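Local coordinates for protein enoyl-CoA hydratase (Mycolicibacterium smegmatis, PDB 7MCM) that probably catalyses the reversible hydration of trans-2-enoyl-CoA to (3S)-3-hydroxyacyl-CoA in fatty acid oxidation, as a member of the crotonase family, at residues A229-D232 and S233-L237; L148-D152 and G153-F157; A180-S184 and W185-N189; R160-W164 and A165-E169. All coordinates share one frame; numbering follows the deposited sequence.

Contact 1 (A229-D232 and S233-L237); sequences ASLD and STLAL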
loop_
_atom_site.group_PDB
_atom_site.type_symbol
_atom_site.label_atom_id
_atom_site.label_comp_id
_atom_site.label_asym_id
_atom_site.label_seq_id
_atom_site.Cartn_x
_atom_site.Cartn_y
_atom_site.Cartn_z
ATOM N N ALA B 229 4.206 -4.914 -4.368
ATOM C CA ALA B 229 4.138 -5.528 -3.056
ATOM C C ALA B 229 5.309 -5.099 -2.174
ATOM O O ALA B 229 6.342 -4.613 -2.642
ATOM C CB ALA B 229 4.113 -7.050 -3.187
ATOM N N SER B 230 5.127 -5.280 -0.870
ATOM C CA SER B 230 6.187 -5.038 0.094
ATOM C C SER B 230 7.335 -6.024 -0.125
ATOM O O SER B 230 7.212 -7.019 -0.848
ATOM C CB SER B 230 5.655 -5.210 1.513
ATOM O OG SER B 230 5.322 -6.585 1.710
ATOM N N LEU B 231 8.467 -5.753 0.527
ATOM C CA LEU B 231 9.533 -6.746 0.510
ATOM C C LEU B 231 9.056 -8.060 1.114
ATOM O O LEU B 231 9.328 -9.136 0.571
ATOM C CB LEU B 231 10.762 -6.218 1.248
ATOM C CG LEU B 231 11.901 -7.224 1.448
ATOM C CD1 LEU B 231 12.384 -7.820 0.122
ATOM C CD2 LEU B 231 13.041 -6.530 2.161
ATOM N N ASP B 232 8.312 -7.987 2.218
ATOM C CA ASP B 232 7.847 -9.195 2.895
ATOM C C ASP B 232 6.983 -10.057 1.979
ATOM O O ASP B 232 7.054 -11.292 2.027
ATOM C CB ASP B 232 7.075 -8.819 4.163
ATOM C CG ASP B 232 7.986 -8.335 5.276
ATOM O OD1 ASP B 232 9.157 -8.773 5.317
ATOM O OD2 ASP B 232 7.530 -7.525 6.113
ATOM N N SER B 233 6.137 -9.428 1.166
ATOM C CA SER B 233 5.303 -10.183 0.240
ATOM C C SER B 233 6.142 -10.899 -0.806
ATOM O O SER B 233 5.844 -12.043 -1.172
ATOM C CB SER B 233 4.295 -9.256 -0.429
ATOM O OG SER B 233 3.331 -8.851 0.517
ATOM N N THR B 234 7.176 -10.230 -1.324
ATOM C CA THR B 234 8.036 -10.858 -2.318
ATOM C C THR B 234 8.808 -12.021 -1.707
ATOM O O THR B 234 8.952 -13.077 -2.336
ATOM C CB THR B 234 8.986 -9.822 -2.917
ATOM O OG1 THR B 234 8.230 -8.843 -3.638
ATOM C CG2 THR B 234 10.021 -10.479 -3.845
ATOM N N LEU B 235 9.290 -11.849 -0.472
ATOM C CA LEU B 235 10.004 -12.928 0.199
ATOM C C LEU B 235 9.103 -14.140 0.405
ATOM O O LEU B 235 9.534 -15.280 0.210
ATOM C CB LEU B 235 10.561 -12.434 1.537
ATOM C CG LEU B 235 11.697 -11.402 1.489
ATOM C CD1 LEU B 235 12.033 -10.908 2.902
ATOM C CD2 LEU B 235 12.923 -11.982 0.814
ATOM N N ALA B 236 7.847 -13.913 0.802
ATOM C CA ALA B 236 6.914 -15.017 1.001
ATOM C C ALA B 236 6.613 -15.740 -0.310
ATOM O O ALA B 236 6.539 -16.975 -0.341
ATOM C CB ALA B 236 5.617 -14.493 1.628
ATOM N N LEU B 237 6.408 -14.990 -1.396
ATOM C CA LEU B 237 6.109 -15.612 -2.683
ATOM C C LEU B 237 7.323 -16.364 -3.210
ATOM O O LEU B 237 7.207 -17.508 -3.658
ATOM C CB LEU B 237 5.642 -14.558 -3.689
ATOM C CG LEU B 237 5.206 -15.039 -5.087
ATOM C CD1 LEU B 237 4.039 -16.033 -5.007
ATOM C CD2 LEU B 237 4.850 -13.869 -5.997
HETATM O O HOH W 1 2.403 -6.369 -0.105
#

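Contact 2 (L148-D152 and G153-F157); sequences LIPGD and GGTWF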
loop_
_atom_site.group_PDB
_atom_site.type_symbol
_atom_site.label_atom_id
_atom_site.label_comp_id
_atom_site.label_asym_id
_atom_site.label_seq_id
_atom_site.Cartn_x
_atom_site.Cartn_y
_atom_site.Cartn_z
ATOM N N LEU B 148 -7.741 14.864 -24.139
ATOM C CA LEU B 148 -8.021 13.576 -23.512
ATOM C C LEU B 148 -6.913 13.261 -22.524
ATOM O O LEU B 148 -5.880 13.930 -22.507
ATOM C CB LEU B 148 -8.099 12.451 -24.558
ATOM C CG LEU B 148 -9.095 12.674 -25.705
ATOM C CD1 LEU B 148 -8.901 11.640 -26.797
ATOM C CD2 LEU B 148 -10.516 12.619 -25.168
ATOM N N ILE B 149 -7.135 12.238 -21.695
ATOM C CA ILE B 149 -6.073 11.692 -20.849
ATOM C C ILE B 149 -5.851 10.243 -21.271
ATOM O O ILE B 149 -6.690 9.686 -21.993
ATOM C CB ILE B 149 -6.386 11.826 -19.341
ATOM C CG1 ILE B 149 -7.802 11.354 -18.965
ATOM C CG2 ILE B 149 -6.208 13.270 -18.900
ATOM C CD1 ILE B 149 -7.978 9.840 -18.815
ATOM N N PRO B 150 -4.738 9.596 -20.871
ATOM C CA PRO B 150 -4.551 8.183 -21.230
ATOM C C PRO B 150 -5.528 7.289 -20.477
ATOM O O PRO B 150 -5.324 6.980 -19.298
ATOM C CB PRO B 150 -3.093 7.907 -20.837
ATOM C CG PRO B 150 -2.446 9.291 -20.694
ATOM C CD PRO B 150 -3.548 10.163 -20.205
ATOM N N GLY B 151 -6.612 6.887 -21.135
ATOM C CA GLY B 151 -7.638 6.131 -20.444
ATOM C C GLY B 151 -7.309 4.680 -20.176
ATOM O O GLY B 151 -8.089 3.987 -19.518
ATOM N N ASP B 152 -6.153 4.209 -20.641
ATOM C CA ASP B 152 -5.798 2.797 -20.608
ATOM C C ASP B 152 -4.723 2.461 -19.576
ATOM O O ASP B 152 -4.121 1.393 -19.666
ATOM C CB ASP B 152 -5.317 2.360 -21.988
ATOM C CG ASP B 152 -4.172 3.212 -22.487
ATOM O OD1 ASP B 152 -3.707 4.081 -21.720
ATOM O OD2 ASP B 152 -3.720 3.009 -23.631
ATOM N N GLY B 153 -4.403 3.368 -18.659
ATOM C CA GLY B 153 -3.381 3.084 -17.668
ATOM C C GLY B 153 -1.973 3.485 -18.047
ATOM O O GLY B 153 -1.028 3.181 -17.291
ATOM N N GLY B 154 -1.801 4.173 -19.177
ATOM C CA GLY B 154 -0.482 4.618 -19.585
ATOM C C GLY B 154 0.218 5.480 -18.551
ATOM O O GLY B 154 1.449 5.448 -18.443
ATOM N N THR B 155 -0.540 6.256 -17.769
ATOM C CA THR B 155 0.119 7.081 -16.756
ATOM C C THR B 155 0.715 6.249 -15.621
ATOM O O THR B 155 1.569 6.755 -14.890
ATOM C CB THR B 155 -0.843 8.099 -16.158
ATOM O OG1 THR B 155 -1.930 7.399 -15.554
ATOM C CG2 THR B 155 -1.379 9.046 -17.236
ATOM N N TRP B 156 0.263 5.011 -15.429
ATOM C CA TRP B 156 0.876 4.155 -14.413
ATOM C C TRP B 156 2.180 3.542 -14.917
ATOM O O TRP B 156 3.180 3.511 -14.186
ATOM C CB TRP B 156 -0.117 3.076 -13.979
ATOM C CG TRP B 156 0.266 2.305 -12.735
ATOM C CD1 TRP B 156 -0.025 2.623 -11.441
ATOM C CD2 TRP B 156 0.973 1.058 -12.690
ATOM N NE1 TRP B 156 0.474 1.666 -10.591
ATOM C CE2 TRP B 156 1.094 0.692 -11.333
ATOM C CE3 TRP B 156 1.526 0.228 -13.663
ATOM C CZ2 TRP B 156 1.736 -0.486 -10.925
ATOM C CZ3 TRP B 156 2.171 -0.946 -13.256
ATOM C CH2 TRP B 156 2.272 -1.285 -11.901
ATOM N N PHE B 157 2.209 3.109 -16.181
ATOM C CA PHE B 157 3.368 2.408 -16.726
ATOM C C PHE B 157 4.474 3.359 -17.180
ATOM O O PHE B 157 5.657 3.038 -17.044
ATOM C CB PHE B 157 2.930 1.526 -17.896
ATOM C CG PHE B 157 2.059 0.374 -17.491
ATOM C CD1 PHE B 157 2.625 -0.810 -17.042
ATOM C CD2 PHE B 157 0.686 0.463 -17.566
ATOM C CE1 PHE B 157 1.831 -1.876 -16.665
ATOM C CE2 PHE B 157 -0.110 -0.610 -17.189
ATOM C CZ PHE B 157 0.468 -1.769 -16.740
HETATM O O HOH W 2 -3.651 6.219 -17.439
#

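Contact 3 (A180-S184 and W185-N189); sequences ATALS and WGLVN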
loop_
_atom_site.group_PDB
_atom_site.type_symbol
_atom_site.label_atom_id
_atom_site.label_comp_id
_atom_site.label_asym_id
_atom_site.label_seq_id
_atom_site.Cartn_x
_atom_site.Cartn_y
_atom_site.Cartn_z
ATOM N N ALA B 180 16.148 7.891 -30.869
ATOM C CA ALA B 180 17.377 8.218 -30.159
ATOM C C ALA B 180 17.077 8.807 -28.789
ATOM O O ALA B 180 17.740 8.468 -27.802
ATOM C CB ALA B 180 18.227 9.175 -30.991
ATOM N N THR B 181 16.096 9.707 -28.711
ATOM C CA THR B 181 15.708 10.256 -27.416
ATOM C C THR B 181 15.134 9.168 -26.523
ATOM O O THR B 181 15.448 9.099 -25.327
ATOM C CB THR B 181 14.697 11.387 -27.601
ATOM O OG1 THR B 181 15.222 12.343 -28.535
ATOM C CG2 THR B 181 14.434 12.078 -26.275
ATOM N N ALA B 182 14.291 8.304 -27.095
ATOM C CA ALA B 182 13.741 7.172 -26.354
ATOM C C ALA B 182 14.850 6.304 -25.775
ATOM O O ALA B 182 14.762 5.867 -24.625
ATOM C CB ALA B 182 12.836 6.339 -27.266
ATOM N N LEU B 183 15.893 6.035 -26.565
ATOM C CA LEU B 183 17.032 5.273 -26.062
ATOM C C LEU B 183 17.700 6.006 -24.910
ATOM O O LEU B 183 17.943 5.425 -23.849
ATOM C CB LEU B 183 18.040 5.023 -27.189
ATOM C CG LEU B 183 19.269 4.162 -26.849
ATOM C CD1 LEU B 183 18.847 2.732 -26.562
ATOM C CD2 LEU B 183 20.289 4.186 -27.976
ATOM N N SER B 184 17.968 7.303 -25.102
ATOM C CA SER B 184 18.622 8.116 -24.082
ATOM C C SER B 184 17.845 8.117 -22.770
ATOM O O SER B 184 18.442 8.166 -21.689
ATOM C CB SER B 184 18.794 9.542 -24.608
ATOM O OG SER B 184 19.269 10.395 -23.593
ATOM N N TRP B 185 16.518 8.088 -22.839
ATOM C CA TRP B 185 15.691 8.119 -21.641
ATOM C C TRP B 185 15.447 6.741 -21.043
ATOM O O TRP B 185 14.907 6.650 -19.934
ATOM C CB TRP B 185 14.334 8.772 -21.934
ATOM C CG TRP B 185 14.398 10.218 -22.323
ATOM C CD1 TRP B 185 15.512 11.016 -22.377
ATOM C CD2 TRP B 185 13.286 11.050 -22.704
ATOM N NE1 TRP B 185 15.158 12.294 -22.765
ATOM C CE2 TRP B 185 13.799 12.336 -22.975
ATOM C CE3 TRP B 185 11.903 10.827 -22.840
ATOM C CZ2 TRP B 185 12.979 13.396 -23.381
ATOM C CZ3 TRP B 185 11.092 11.879 -23.239
ATOM C CH2 TRP B 185 11.632 13.147 -23.515
ATOM N N GLY B 186 15.875 5.673 -21.705
ATOM C CA GLY B 186 15.557 4.352 -21.205
ATOM C C GLY B 186 14.170 3.874 -21.567
ATOM O O GLY B 186 13.723 2.848 -21.036
ATOM N N LEU B 187 13.456 4.601 -22.425
ATOM C CA LEU B 187 12.170 4.105 -22.906
ATOM C C LEU B 187 12.350 2.811 -23.699
ATOM O O LEU B 187 11.509 1.908 -23.616
ATOM C CB LEU B 187 11.484 5.182 -23.742
ATOM C CG LEU B 187 10.065 4.972 -24.283
ATOM C CD1 LEU B 187 9.157 4.384 -23.212
ATOM C CD2 LEU B 187 9.501 6.303 -24.779
ATOM N N VAL B 188 13.459 2.687 -24.439
ATOM C CA VAL B 188 13.839 1.459 -25.127
ATOM C C VAL B 188 15.276 1.108 -24.748
ATOM O O VAL B 188 16.068 1.963 -24.340
ATOM C CB VAL B 188 13.718 1.567 -26.664
ATOM C CG1 VAL B 188 12.321 1.998 -27.078
ATOM C CG2 VAL B 188 14.773 2.521 -27.218
ATOM N N ASN B 189 15.603 -0.182 -24.887
ATOM C CA ASN B 189 16.917 -0.707 -24.527
ATOM C C ASN B 189 17.907 -0.673 -25.680
ATOM O O ASN B 189 19.119 -0.664 -25.442
ATOM C CB ASN B 189 16.797 -2.153 -24.038
ATOM C CG ASN B 189 16.167 -2.264 -22.662
ATOM O OD1 ASN B 189 15.755 -1.267 -22.072
ATOM N ND2 ASN B 189 16.084 -3.495 -22.145
HETATM O O HOH W 3 18.343 2.587 -22.695
#

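Contact 4 (R160-W164 and A165-E169); sequences RAVGW and ARAAE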
loop_
_atom_site.group_PDB
_atom_site.type_symbol
_atom_site.label_atom_id
_atom_site.label_comp_id
_atom_site.label_asym_id
_atom_site.label_seq_id
_atom_site.Cartn_x
_atom_site.Cartn_y
_atom_site.Cartn_z
ATOM N N ARG B 160 7.285 4.344 -14.781
ATOM C CA ARG B 160 8.137 3.214 -14.451
ATOM C C ARG B 160 9.072 2.841 -15.591
ATOM O O ARG B 160 10.009 2.074 -15.368
ATOM C CB ARG B 160 7.260 2.041 -14.016
ATOM C CG ARG B 160 6.580 2.353 -12.682
ATOM C CD ARG B 160 5.205 1.733 -12.541
ATOM N NE ARG B 160 4.713 1.867 -11.173
ATOM C CZ ARG B 160 3.939 2.853 -10.738
ATOM N NH1 ARG B 160 3.487 3.797 -11.551
ATOM N NH2 ARG B 160 3.619 2.901 -9.449
ATOM N N ALA B 161 8.869 3.400 -16.786
ATOM C CA ALA B 161 9.784 3.214 -17.901
ATOM C C ALA B 161 10.803 4.336 -18.022
ATOM O O ALA B 161 11.955 4.079 -18.381
ATOM C CB ALA B 161 9.011 3.103 -19.225
ATOM N N VAL B 162 10.412 5.588 -17.774
ATOM C CA VAL B 162 11.294 6.715 -18.048
ATOM C C VAL B 162 11.482 7.635 -16.853
ATOM O O VAL B 162 12.163 8.650 -16.978
ATOM C CB VAL B 162 10.820 7.523 -19.275
ATOM C CG1 VAL B 162 10.821 6.642 -20.523
ATOM C CG2 VAL B 162 9.424 8.166 -19.039
ATOM N N GLY B 163 10.930 7.307 -15.693
ATOM C CA GLY B 163 11.014 8.194 -14.549
ATOM C C GLY B 163 9.900 9.228 -14.579
ATOM O O GLY B 163 9.315 9.529 -15.615
ATOM N N TRP B 164 9.620 9.801 -13.415
ATOM C CA TRP B 164 8.423 10.627 -13.295
ATOM C C TRP B 164 8.538 11.949 -14.057
ATOM O O TRP B 164 7.539 12.433 -14.596
ATOM C CB TRP B 164 8.106 10.891 -11.824
ATOM C CG TRP B 164 6.651 11.243 -11.638
ATOM C CD1 TRP B 164 5.596 10.372 -11.533
ATOM C CD2 TRP B 164 6.094 12.556 -11.557
ATOM N NE1 TRP B 164 4.422 11.068 -11.382
ATOM C CE2 TRP B 164 4.701 12.409 -11.389
ATOM C CE3 TRP B 164 6.638 13.842 -11.604
ATOM C CZ2 TRP B 164 3.852 13.495 -11.275
ATOM C CZ3 TRP B 164 5.793 14.911 -11.487
ATOM C CH2 TRP B 164 4.415 14.732 -11.326
ATOM N N ALA B 165 9.728 12.547 -14.129
ATOM C CA ALA B 165 9.854 13.841 -14.797
ATOM C C ALA B 165 9.677 13.702 -16.307
ATOM O O ALA B 165 8.932 14.476 -16.925
ATOM C CB ALA B 165 11.202 14.487 -14.469
ATOM N N ARG B 166 10.312 12.697 -16.914
ATOM C CA ARG B 166 10.129 12.493 -18.354
ATOM C C ARG B 166 8.707 12.051 -18.672
ATOM O O ARG B 166 8.171 12.398 -19.726
ATOM C CB ARG B 166 11.125 11.462 -18.895
ATOM C CG ARG B 166 12.572 11.920 -18.908
ATOM C CD ARG B 166 12.773 13.175 -19.772
ATOM N NE ARG B 166 14.189 13.516 -19.857
ATOM C CZ ARG B 166 14.675 14.656 -20.326
ATOM N NH1 ARG B 166 13.885 15.610 -20.788
ATOM N NH2 ARG B 166 15.992 14.846 -20.325
ATOM N N ALA B 167 8.086 11.257 -17.797
ATOM C CA ALA B 167 6.700 10.875 -18.051
ATOM C C ALA B 167 5.785 12.095 -18.017
ATOM O O ALA B 167 4.824 12.183 -18.789
ATOM C CB ALA B 167 6.241 9.834 -17.032
ATOM N N ALA B 168 6.054 13.027 -17.100
ATOM C CA ALA B 168 5.307 14.275 -17.050
ATOM C C ALA B 168 5.514 15.070 -18.332
ATOM O O ALA B 168 4.552 15.556 -18.935
ATOM C CB ALA B 168 5.734 15.094 -15.822
ATOM N N GLU B 169 6.765 15.190 -18.779
ATOM C CA GLU B 169 7.033 15.890 -20.028
ATOM C C GLU B 169 6.263 15.265 -21.189
ATOM O O GLU B 169 5.605 15.972 -21.959
ATOM C CB GLU B 169 8.532 15.900 -20.323
ATOM C CG GLU B 169 8.856 16.543 -21.658
ATOM C CD GLU B 169 10.330 16.537 -21.961
ATOM O OE1 GLU B 169 11.119 16.210 -21.054
ATOM O OE2 GLU B 169 10.706 16.864 -23.102
HETATM O O HOH W 4 12.294 11.157 -15.536
#

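Contact 1 (A229-D232 and S233-L237)
Ser230 and Ser233 meet at the start of helix 231-241, the last helix modelled in the chain, in a local N-cap contact at a junction of subunits. Ser230 is the N-cap residue. Its OG accepts from Ser233 N at 3.0 Å, with an N-H...O angle of 157°, and so occupies one of the amide N-H groups that the first turn of a helix leaves without a backbone acceptor. The side chain can reach it because OG stands between the backbone N and the carbonyl carbon (chi1 67°), folded back over the helix start. Serine suits the place: it is short and carries an acceptor one bond from CB. A water molecule accepts from Ser230 N at 3.0 Å and lies 2.7 Å from Ser233 OG, which is also hydrogen-bonded to Glu225 of a third subunit.

Below the cap the helix winds regularly, with Leu235 N donating to Leu231 O and Ala236 N to Asp232 O. Ala229 CB packs on Ser233 CB at 3.5 Å, a close approach that two small side chains permit. On another face, Leu231 CD1 touches Leu235 CG at 3.9 Å; the two leucines cross obliquely, one turn apart, and pack on Gln103 and Arg100 of a second subunit. Asp232 forms a salt bridge with Arg100 of that subunit. A carboxylate in the first turn also lies near the positive end of the helix dipole, which would probably favour its charged form. The cap thus satisfies an amide at a helix start whose polar and apolar side chains are shared with neighbouring subunits.

Contact 2 (L148-D152 and G153-F157)
Asp152 OD1 accepts from Gly154 N at 3.2 Å, and Pro150 CG rests on Thr155 CG2 at 3.6 Å; these two touches join the loop to the start of helix 154-162. The amide meets the carboxylate oxygen from above its plane, 41° out of it, with an N-H...O angle of 148°. Asp152 has CG between its backbone N and carbonyl carbon (chi1 56°), which swings the carboxylate round to the helix N-terminus. The Thr155 methyl lies against CG and CD of the proline, the side chains crossing at about a right angle.

A water donates to Pro150 O at 2.6 Å and accepts from Thr155 N at 3.1 Å, linking their backbones. Behind this shell, a type I turn from Pro150 to Gly153 reverses the chain. Gly153, the N-cap residue, has a positive phi (91°) that would press a CB against the carbonyl before it. A glycine-rich turn into a helix after Ile-Pro-Gly is probably a crotonase-family feature.

Farther out, the Asp123 carboxylate lies close to that of Asp152, and Thr155 OG1 bonds to Ser226 of a neighbouring subunit. The Gly154 amide and the water tie the loop's polar atoms to the helix start.

Contact 3 (A180-S184 and W185-N189)
Thr181 and Trp185 form the tight part of this contact, at the C-terminal end of helix 179-185. The methyl CG2 of Thr181 lies over one face of the indole in a CH-pi contact, 3.7 Å from the centroid of the five-membered ring and 3.4 Å from Trp185 CE2. The branching of threonine serves both sides: with CG2 anti to the backbone N, the methyl faces the ring, while OG1 turns to a hydrogen bond with Asp178. One helical turn apart, with Trp185 N donating to Thr181 O at 2.9 Å, the two side chains lie side by side, pointing the same way.

The helix ends in a Schellman motif. Gly186 takes a positive phi (81°), at which a CB would crowd the preceding carbonyl, and its N donates to Leu183 O at 3.0 Å. A weak bond from Leu187 N reaches Ala182 O. The reversal brings Leu187 CB to 3.9 Å from Ala182 CB, and both side chains pack on Phe139 of strand 138-140; the small alanine lets the chain fold back closely.

The other side is looser and more exposed. Leu183 CD1 stays 3.6 Å from Val188 O, Ser184 lies at the surface, and a water donates to both Leu183 O and Val188 O, bridging two acceptors. Apolar packing thus seals the inner face of the helix end, while at the other side Leu183 O is met by both Gly186 N and the water.

Contact 4 (R160-W164 and A165-E169)
Between helices 154-162 and 164-173 the chain turns at Gly163, whose positive phi (85°) ends one helix and whose N-cap position starts the next, with Ala167 N donating to Gly163 O at 3.0 Å and Ala168 N to Trp164 O at 3.0 Å. Glycine suits this residue because a CB would run into the preceding carbonyl oxygen.

Val162 spans the corner. Its CG2 lies 3.7 Å from Arg166 CB and 4.1 Å from Ala167 CB, so one methyl reaches across to the new helix. A water takes up the neighbouring polar atoms, donating to Val162 O at 2.9 Å and accepting from Arg166 N. Trp164, in one of its two conformers, leads away from this turn toward a neighbouring subunit, where NE1 bonds to Leu223 O; its CZ3 touches Ala168 CB only slightly.

Arg166 bends at chi2 (-60°), and its NH1 donates to OE1 of Glu169 at 2.8 Å. Glu169 OE1 offers its syn lone pair and lies almost in the guanidinium plane. Glu169 OE2 has a further salt bridge to Arg207 of that neighbouring subunit. Gripped by arginines at both oxygens, the carboxylate probably stays ionised despite its burial, with its rotation fixed.

Overall arrangement
Contact 2 is buried, whereas contacts 1, 3 and 4 are partly buried, and contact 1 lies farthest from the chain's centre. Contacts 2 and 4 sit at the two ends of helix 154-162, their centres 13 Å apart, and both touch the same neighbouring subunit. Contacts 3 and 4 meet directly: Trp185 packs against Arg166 and Glu169, and Leu187 CB against Val162 CG1 at 3.6 Å. Contact 1 touches none of the others within the chain, yet between subunits Ala229 O accepts from Trp156 NE1, joining the elements of contacts 1 and 2. A side-chain oxygen caps the helix start in contact 1; in contact 2 an aspartate accepts from the first helical amide; glycines with positive phi end helices in contacts 3 and 4.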